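Local coordinates for protein transcriptional regulator (Pyrococcus horikoshii, PDB 1UDD) that is named a transcriptional regulator and belongs to the TenA/THI-4/PqqC family, whose members share an all-helical fold, at residues L130-A141 and Y171-I182. Numbering follows the deposited sequence.
Sequences LTALLPCFWSYA and YLNLVGRLRKII
Tyr171 OH donates a hydrogen bond of 2.7 Å to the main-chain Phe137 O. The C=O...donor angle of 111° and a donor lying in the carbonyl plane put the hydroxyl on a lone pair of that oxygen. The tyrosine chain leaves its helix with CG opposite the backbone N and reaches helix 126-146, where Ala141 CB meets its ring edge at CE2 (3.7 Å). Phe137 is a knob in a hole formed by Tyr171, Leu174, Val175 and Leu178; Leu178 CD1 lies over one ring face, 3.7 Å from the centroid of the Phe137 ring. Trp138 contributes an indole face: Arg179 CD stands 3.6 Å from the centroid of its six-membered ring, almost on the normal. A bend at chi3 (-92°) carries the guanidinium on over the five-membered ring as a cation-pi contact, with planes 66° apart rather than stacked. Glu142 accepts from Trp138 NE1 along the same helix. Toward the other end, Ile182 CD1 packs 3.7 Å from Leu134 CD2, and Leu130 CD1 meets Ile181 CG2. The segment axes run roughly antiparallel but clearly inclined, 9.5 Å apart at closest approach, within an all-helical bundle. Apolar packing thus supplies most of the contact, while one hydrogen bond fixes the Tyr171 hydroxyl against Phe137 O and the Arg179 chain covers an indole face.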
loop_
_atom_site.group_PDB
_atom_site.type_symbol
_atom_site.label_atom_id
_atom_site.label_comp_id
_atom_site.label_asym_id
_atom_site.label_seq_id
_atom_site.Cartn_x
_atom_site.Cartn_y
_atom_site.Cartn_z
ATOM N N LEU A 130 -1.437 4.373 -14.080
ATOM C CA LEU A 130 -1.271 5.455 -15.040
ATOM C C LEU A 130 -2.556 5.729 -15.818
ATOM O O LEU A 130 -2.914 6.891 -16.071
ATOM C CB LEU A 130 -0.126 5.119 -16.007
ATOM C CG LEU A 130 1.255 5.085 -15.361
ATOM C CD1 LEU A 130 2.292 4.568 -16.376
ATOM C CD2 LEU A 130 1.621 6.495 -14.866
ATOM N N THR A 131 -3.263 4.669 -16.191
ATOM C CA THR A 131 -4.515 4.827 -16.920
ATOM C C THR A 131 -5.518 5.617 -16.070
ATOM O O THR A 131 -6.375 6.330 -16.604
ATOM C CB THR A 131 -5.121 3.446 -17.308
ATOM O OG1 THR A 131 -4.192 2.744 -18.139
ATOM C CG2 THR A 131 -6.450 3.618 -18.094
ATOM N N ALA A 132 -5.414 5.512 -14.749
ATOM C CA ALA A 132 -6.344 6.263 -13.907
ATOM C C ALA A 132 -5.997 7.748 -13.922
ATOM O O ALA A 132 -6.809 8.578 -13.528
ATOM C CB ALA A 132 -6.328 5.744 -12.498
ATOM N N LEU A 133 -4.797 8.075 -14.392
ATOM C CA LEU A 133 -4.351 9.466 -14.449
ATOM C C LEU A 133 -4.401 10.069 -15.854
ATOM O O LEU A 133 -4.260 11.282 -16.024
ATOM C CB LEU A 133 -2.917 9.576 -13.939
ATOM C CG LEU A 133 -2.590 8.953 -12.582
ATOM C CD1 LEU A 133 -1.122 9.264 -12.225
ATOM C CD2 LEU A 133 -3.537 9.492 -11.515
ATOM N N LEU A 134 -4.598 9.227 -16.860
ATOM C CA LEU A 134 -4.618 9.685 -18.243
ATOM C C LEU A 134 -5.777 10.641 -18.547
ATOM O O LEU A 134 -5.587 11.672 -19.201
ATOM C CB LEU A 134 -4.636 8.473 -19.179
ATOM C CG LEU A 134 -4.314 8.742 -20.650
ATOM C CD1 LEU A 134 -2.942 9.436 -20.782
ATOM C CD2 LEU A 134 -4.324 7.431 -21.385
ATOM N N PRO A 135 -6.998 10.321 -18.081
ATOM C CA PRO A 135 -8.066 11.277 -18.392
ATOM C C PRO A 135 -7.633 12.662 -17.910
ATOM O O PRO A 135 -7.846 13.660 -18.593
ATOM C CB PRO A 135 -9.256 10.728 -17.620
ATOM C CG PRO A 135 -8.998 9.210 -17.655
ATOM C CD PRO A 135 -7.518 9.128 -17.383
ATOM N N CYS A 136 -7.003 12.717 -16.740
ATOM C CA CYS A 136 -6.527 13.998 -16.203
ATOM C C CYS A 136 -5.594 14.711 -17.175
ATOM O O CYS A 136 -5.942 15.750 -17.738
ATOM C CB CYS A 136 -5.785 13.798 -14.882
ATOM S SG CYS A 136 -4.700 15.198 -14.457
ATOM N N PHE A 137 -4.409 14.147 -17.369
ATOM C CA PHE A 137 -3.412 14.744 -18.259
ATOM C C PHE A 137 -3.912 14.958 -19.698
ATOM O O PHE A 137 -3.769 16.041 -20.259
ATOM C CB PHE A 137 -2.142 13.876 -18.307
ATOM C CG PHE A 137 -1.314 13.908 -17.043
ATOM C CD1 PHE A 137 -1.634 13.099 -15.959
ATOM C CD2 PHE A 137 -0.189 14.727 -16.952
ATOM C CE1 PHE A 137 -0.839 13.104 -14.799
ATOM C CE2 PHE A 137 0.609 14.739 -15.801
ATOM C CZ PHE A 137 0.283 13.926 -14.724
ATOM N N TRP A 138 -4.523 13.927 -20.275
ATOM C CA TRP A 138 -4.986 13.973 -21.660
ATOM C C TRP A 138 -6.151 14.921 -21.957
ATOM O O TRP A 138 -6.072 15.716 -22.895
ATOM C CB TRP A 138 -5.311 12.550 -22.126
ATOM C CG TRP A 138 -5.449 12.368 -23.613
ATOM C CD1 TRP A 138 -5.274 13.318 -24.593
ATOM C CD2 TRP A 138 -5.810 11.158 -24.288
ATOM N NE1 TRP A 138 -5.509 12.767 -25.835
ATOM C CE2 TRP A 138 -5.838 11.444 -25.677
ATOM C CE3 TRP A 138 -6.118 9.855 -23.854
ATOM C CZ2 TRP A 138 -6.160 10.471 -26.637
ATOM C CZ3 TRP A 138 -6.439 8.886 -24.813
ATOM C CH2 TRP A 138 -6.455 9.203 -26.188
ATOM N N SER A 139 -7.220 14.852 -21.168
ATOM C CA SER A 139 -8.361 15.722 -21.395
ATOM C C SER A 139 -8.019 17.213 -21.312
ATOM O O SER A 139 -8.589 18.007 -22.036
ATOM C CB SER A 139 -9.486 15.413 -20.406
ATOM O OG SER A 139 -9.173 15.876 -19.106
ATOM N N TYR A 140 -7.106 17.597 -20.426
ATOM C CA TYR A 140 -6.749 19.007 -20.299
ATOM C C TYR A 140 -6.090 19.520 -21.573
ATOM O O TYR A 140 -6.269 20.681 -21.956
ATOM C CB TYR A 140 -5.828 19.229 -19.088
ATOM C CG TYR A 140 -6.595 19.544 -17.814
ATOM C CD1 TYR A 140 -7.522 18.637 -17.281
ATOM C CD2 TYR A 140 -6.457 20.786 -17.189
ATOM C CE1 TYR A 140 -8.301 18.976 -16.156
ATOM C CE2 TYR A 140 -7.226 21.132 -16.079
ATOM C CZ TYR A 140 -8.142 20.232 -15.569
ATOM O OH TYR A 140 -8.904 20.602 -14.482
ATOM N N ALA A 141 -5.333 18.656 -22.233
ATOM C CA ALA A 141 -4.689 19.037 -23.478
ATOM C C ALA A 141 -5.725 19.069 -24.600
ATOM O O ALA A 141 -5.714 19.982 -25.428
ATOM C CB ALA A 141 -3.569 18.052 -23.821
ATOM N N TYR A 171 3.978 20.107 -22.646
ATOM C CA TYR A 171 2.825 19.474 -22.032
ATOM C C TYR A 171 2.306 18.384 -22.950
ATOM O O TYR A 171 1.954 17.291 -22.499
ATOM C CB TYR A 171 1.714 20.486 -21.759
ATOM C CG TYR A 171 0.608 19.860 -20.946
ATOM C CD1 TYR A 171 0.770 19.634 -19.579
ATOM C CD2 TYR A 171 -0.537 19.357 -21.569
ATOM C CE1 TYR A 171 -0.178 18.911 -18.846
ATOM C CE2 TYR A 171 -1.485 18.633 -20.853
ATOM C CZ TYR A 171 -1.299 18.409 -19.495
ATOM O OH TYR A 171 -2.212 17.650 -18.806
ATOM N N LEU A 172 2.273 18.690 -24.245
ATOM C CA LEU A 172 1.813 17.743 -25.246
ATOM C C LEU A 172 2.729 16.532 -25.326
ATOM O O LEU A 172 2.270 15.405 -25.544
ATOM C CB LEU A 172 1.749 18.409 -26.618
ATOM C CG LEU A 172 0.643 19.447 -26.810
ATOM C CD1 LEU A 172 0.740 20.042 -28.216
ATOM C CD2 LEU A 172 -0.709 18.780 -26.604
ATOM N N ASN A 173 4.027 16.757 -25.160
ATOM C CA ASN A 173 4.971 15.654 -25.239
ATOM C C ASN A 173 4.867 14.765 -24.013
ATOM O O ASN A 173 5.064 13.561 -24.114
ATOM C CB ASN A 173 6.396 16.185 -25.422
ATOM C CG ASN A 173 6.678 16.606 -26.864
ATOM O OD1 ASN A 173 7.722 17.184 -27.166
ATOM N ND2 ASN A 173 5.743 16.298 -27.766
ATOM N N LEU A 174 4.542 15.364 -22.869
ATOM C CA LEU A 174 4.384 14.624 -21.619
ATOM C C LEU A 174 3.188 13.671 -21.740
ATOM O O LEU A 174 3.286 12.481 -21.418
ATOM C CB LEU A 174 4.156 15.585 -20.446
ATOM C CG LEU A 174 3.654 14.925 -19.153
ATOM C CD1 LEU A 174 4.665 13.881 -18.686
ATOM C CD2 LEU A 174 3.419 15.974 -18.071
ATOM N N VAL A 175 2.056 14.189 -22.192
ATOM C CA VAL A 175 0.881 13.339 -22.369
ATOM C C VAL A 175 1.230 12.242 -23.381
ATOM O O VAL A 175 0.866 11.071 -23.203
ATOM C CB VAL A 175 -0.323 14.146 -22.894
ATOM C CG1 VAL A 175 -1.553 13.249 -22.974
ATOM C CG2 VAL A 175 -0.577 15.337 -21.981
ATOM N N GLY A 176 1.950 12.626 -24.434
ATOM C CA GLY A 176 2.343 11.668 -25.451
ATOM C C GLY A 176 3.099 10.523 -24.812
ATOM O O GLY A 176 2.794 9.352 -25.058
ATOM N N ARG A 177 4.084 10.858 -23.980
ATOM C CA ARG A 177 4.867 9.849 -23.278
ATOM C C ARG A 177 4.016 8.963 -22.364
ATOM O O ARG A 177 4.258 7.755 -22.263
ATOM C CB ARG A 177 5.967 10.499 -22.433
ATOM C CG ARG A 177 7.308 10.611 -23.155
ATOM C CD ARG A 177 7.819 12.037 -23.119
ATOM N NE ARG A 177 7.895 12.537 -21.749
ATOM C CZ ARG A 177 7.884 13.828 -21.433
ATOM N NH1 ARG A 177 7.800 14.745 -22.393
ATOM N NH2 ARG A 177 7.947 14.200 -20.161
ATOM N N LEU A 178 3.045 9.548 -21.673
ATOM C CA LEU A 178 2.206 8.742 -20.794
ATOM C C LEU A 178 1.434 7.727 -21.637
ATOM O O LEU A 178 1.296 6.566 -21.247
ATOM C CB LEU A 178 1.244 9.622 -19.991
ATOM C CG LEU A 178 1.922 10.482 -18.902
ATOM C CD1 LEU A 178 0.893 11.307 -18.156
ATOM C CD2 LEU A 178 2.666 9.590 -17.922
ATOM N N ARG A 179 0.960 8.155 -22.803
ATOM C CA ARG A 179 0.223 7.258 -23.684
ATOM C C ARG A 179 1.122 6.176 -24.275
ATOM O O ARG A 179 0.679 5.045 -24.487
ATOM C CB ARG A 179 -0.475 8.044 -24.801
ATOM C CG ARG A 179 -1.676 8.845 -24.299
ATOM C CD ARG A 179 -2.731 9.124 -25.368
ATOM N NE ARG A 179 -2.518 10.398 -26.056
ATOM C CZ ARG A 179 -1.511 10.618 -26.883
ATOM N NH1 ARG A 179 -0.653 9.639 -27.113
ATOM N NH2 ARG A 179 -1.337 11.808 -27.445
ATOM N N LYS A 180 2.388 6.515 -24.522
ATOM C CA LYS A 180 3.321 5.552 -25.084
ATOM C C LYS A 180 3.570 4.436 -24.085
ATOM O O LYS A 180 3.620 3.260 -24.445
ATOM C CB LYS A 180 4.643 6.223 -25.453
ATOM C CG LYS A 180 5.723 5.226 -25.864
ATOM C CD LYS A 180 6.994 5.949 -26.306
ATOM C CE LYS A 180 8.046 4.980 -26.835
ATOM N NZ LYS A 180 9.184 5.715 -27.461
ATOM N N ILE A 181 3.730 4.804 -22.822
ATOM C CA ILE A 181 3.944 3.804 -21.811
ATOM C C ILE A 181 2.737 2.871 -21.743
ATOM O O ILE A 181 2.885 1.652 -21.792
ATOM C CB ILE A 181 4.200 4.449 -20.453
ATOM C CG1 ILE A 181 5.565 5.155 -20.492
ATOM C CG2 ILE A 181 4.160 3.373 -19.365
ATOM C CD1 ILE A 181 5.858 6.041 -19.288
ATOM N N ILE A 182 1.544 3.431 -21.658
ATOM C CA ILE A 182 0.358 2.586 -21.605
ATOM C C ILE A 182 0.228 1.749 -22.894
ATOM O O ILE A 182 -0.078 0.558 -22.842
ATOM C CB ILE A 182 -0.920 3.443 -21.394
ATOM C CG1 ILE A 182 -0.907 4.034 -19.983
ATOM C CG2 ILE A 182 -2.181 2.600 -21.636
ATOM C CD1 ILE A 182 -1.930 5.129 -19.773
#